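Local coordinates for putative integron gene cassette protein (PDB 3FUY), which is of unknown function, being encoded by a mobile integron gene cassette from a salt-marsh metagenome, at residues 90-95 and 111-116. Residues are numbered along the deposited sequence; the frame is centred on the assembly and turned at random.
Sequences PHIRIR and VDLIVG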
loop_
_atom_site.group_PDB
_atom_site.type_symbol
_atom_site.label_atom_id
_atom_site.label_comp_id
_atom_site.label_asym_id
_atom_site.label_seq_id
_atom_site.Cartn_x
_atom_site.Cartn_y
_atom_site.Cartn_z
ATOM N N PRO B 90 -29.346 -8.936 9.943
ATOM C CA PRO B 90 -28.004 -8.459 10.308
ATOM C C PRO B 90 -27.015 -8.445 9.132
ATOM O O PRO B 90 -27.245 -9.110 8.120
ATOM C CB PRO B 90 -27.546 -9.480 11.346
ATOM C CG PRO B 90 -28.318 -10.730 11.030
ATOM C CD PRO B 90 -29.629 -10.294 10.442
ATOM N N HIS B 91 -25.929 -7.690 9.289
ATOM C CA HIS B 91 -24.793 -7.732 8.373
ATOM C C HIS B 91 -23.699 -8.631 8.957
ATOM O O HIS B 91 -23.372 -8.532 10.148
ATOM C CB HIS B 91 -24.181 -6.341 8.200
ATOM C CG HIS B 91 -25.052 -5.349 7.493
ATOM N ND1 HIS B 91 -25.080 -5.222 6.118
ATOM C CD2 HIS B 91 -25.867 -4.381 7.974
ATOM C CE1 HIS B 91 -25.907 -4.248 5.783
ATOM N NE2 HIS B 91 -26.393 -3.717 6.890
ATOM N N ILE B 92 -23.117 -9.496 8.131
ATOM C CA ILE B 92 -21.939 -10.246 8.540
ATOM C C ILE B 92 -20.796 -9.763 7.668
ATOM O O ILE B 92 -20.851 -9.894 6.449
ATOM C CB ILE B 92 -22.108 -11.765 8.327
ATOM C CG1 ILE B 92 -23.395 -12.275 8.964
ATOM C CG2 ILE B 92 -20.933 -12.502 8.901
ATOM C CD1 ILE B 92 -23.505 -13.797 8.941
ATOM N N ARG B 93 -19.763 -9.197 8.280
ATOM C CA ARG B 93 -18.699 -8.569 7.510
ATOM C C ARG B 93 -17.342 -9.117 7.898
ATOM O O ARG B 93 -17.034 -9.236 9.084
ATOM C CB ARG B 93 -18.712 -7.050 7.727
ATOM C CG ARG B 93 -20.065 -6.398 7.493
ATOM C CD ARG B 93 -20.541 -6.572 6.039
ATOM N NE ARG B 93 -19.577 -6.069 5.056
ATOM C CZ ARG B 93 -19.801 -6.066 3.742
ATOM N NH1 ARG B 93 -20.957 -6.514 3.268
ATOM N NH2 ARG B 93 -18.886 -5.601 2.900
ATOM N N ILE B 94 -16.514 -9.449 6.910
ATOM C CA ILE B 94 -15.174 -9.919 7.245
ATOM C C ILE B 94 -14.293 -8.710 7.592
ATOM O O ILE B 94 -14.495 -7.612 7.060
ATOM C CB ILE B 94 -14.564 -10.755 6.106
ATOM C CG1 ILE B 94 -13.349 -11.525 6.600
ATOM C CG2 ILE B 94 -14.203 -9.873 4.891
ATOM C CD1 ILE B 94 -12.891 -12.635 5.631
ATOM N N ARG B 95 -13.333 -8.893 8.497
ATOM C CA ARG B 95 -12.408 -7.808 8.822
ATOM C C ARG B 95 -10.977 -8.205 8.537
ATOM O O ARG B 95 -10.216 -7.459 7.910
ATOM C CB ARG B 95 -12.538 -7.400 10.295
ATOM C CG ARG B 95 -13.899 -6.883 10.675
ATOM C CD ARG B 95 -14.345 -5.702 9.802
ATOM N NE ARG B 95 -15.666 -5.257 10.226
ATOM C CZ ARG B 95 -16.581 -4.707 9.438
ATOM N NH1 ARG B 95 -16.341 -4.508 8.135
ATOM N NH2 ARG B 95 -17.749 -4.363 9.958
ATOM N N VAL B 111 -14.743 -11.516 12.067
ATOM C CA VAL B 111 -15.932 -11.018 11.405
ATOM C C VAL B 111 -16.672 -10.145 12.400
ATOM O O VAL B 111 -16.518 -10.324 13.606
ATOM C CB VAL B 111 -16.851 -12.171 10.948
ATOM C CG1 VAL B 111 -16.092 -13.115 10.044
ATOM C CG2 VAL B 111 -17.398 -12.953 12.169
ATOM N N ASP B 112 -17.429 -9.179 11.894
ATOM C CA ASP B 112 -18.323 -8.367 12.715
ATOM C C ASP B 112 -19.736 -8.815 12.378
ATOM O O ASP B 112 -20.052 -9.020 11.202
ATOM C CB ASP B 112 -18.223 -6.869 12.357
ATOM C CG ASP B 112 -17.010 -6.161 12.968
ATOM O OD1 ASP B 112 -16.198 -6.787 13.677
ATOM O OD2 ASP B 112 -16.870 -4.938 12.724
ATOM N N LEU B 113 -20.584 -8.968 13.392
ATOM C CA LEU B 113 -22.017 -9.121 13.172
ATOM C C LEU B 113 -22.674 -7.803 13.561
ATOM O O LEU B 113 -22.572 -7.365 14.710
ATOM C CB LEU B 113 -22.616 -10.261 14.010
ATOM C CG LEU B 113 -24.131 -10.468 13.861
ATOM C CD1 LEU B 113 -24.460 -11.213 12.574
ATOM C CD2 LEU B 113 -24.719 -11.213 15.064
ATOM N N ILE B 114 -23.336 -7.166 12.607
ATOM C CA ILE B 114 -23.981 -5.881 12.871
ATOM C C ILE B 114 -25.499 -6.012 12.854
ATOM O O ILE B 114 -26.078 -6.343 11.825
ATOM C CB ILE B 114 -23.531 -4.794 11.859
ATOM C CG1 ILE B 114 -22.003 -4.750 11.762
ATOM C CG2 ILE B 114 -24.076 -3.432 12.263
ATOM C CD1 ILE B 114 -21.476 -3.836 10.641
ATOM N N VAL B 115 -26.138 -5.765 14.001
ATOM C CA VAL B 115 -27.597 -5.754 14.081
ATOM C C VAL B 115 -28.107 -4.333 14.291
ATOM O O VAL B 115 -27.354 -3.445 14.674
ATOM C CB VAL B 115 -28.144 -6.677 15.207
ATOM C CG1 VAL B 115 -27.762 -8.125 14.948
ATOM C CG2 VAL B 115 -27.636 -6.228 16.565
ATOM N N GLY B 116 -29.389 -4.117 14.024
ATOM C CA GLY B 116 -29.973 -2.790 14.155
ATOM C C GLY B 116 -30.146 -2.410 15.616
ATOM O O GLY B 116 -30.501 -3.253 16.438
#
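Carboxylate oxygen OD2 of Asp112 accepts hydrogen bonds from NE (2.8 Å) and NH2 (3.0 Å) of Arg95, in a side-on salt bridge across an antiparallel beta hairpin formed by two inner strands, 91-100 and 106-116, of a mixed sheet. The oxygen lies at the edge of the guanidinium, in its plane, but both nitrogens reach it from one face of the carboxylate, NE from almost straight above and NH2 on the anti side, tilted less from the plane; the two flat groups are turned 80° apart. With its chain bent at chi2 (-56°), Arg95 has CB of Arg93 over one guanidinium face, offset toward the rim. An arginine suits this buried place because its N-H groups can serve further acceptors: NH1 pairs with Asp170 and NH2 also bonds to the carbonyl of Pro169, while Arg158 brings a second positive charge to OD2. Replacing Arg95 by a leucine would probably leave the buried Asp112 carboxylate dependent on Arg158 and deprive Asp170 of one of its cationic partners.

The backbones are joined at two hydrogen-bonded pairs, His91 with Ile114 and Arg93 with Asp112. These four side chains share a mixed face, where the His91 ring suits an edge-to-face contact with Phe87 and Arg93 also pairs with Asp170. On the other face of these two strands, Ile92 beside Leu113 and Ile94 beside Val111 offer branched aliphatic groups, suited to the cover of helices 59-79 and 121-138. Leu113, with CG anti to its own N (chi1 179°), extends CD1 to within 3.7 Å of Pro90 CB and 3.9 Å of Ile92 CG1.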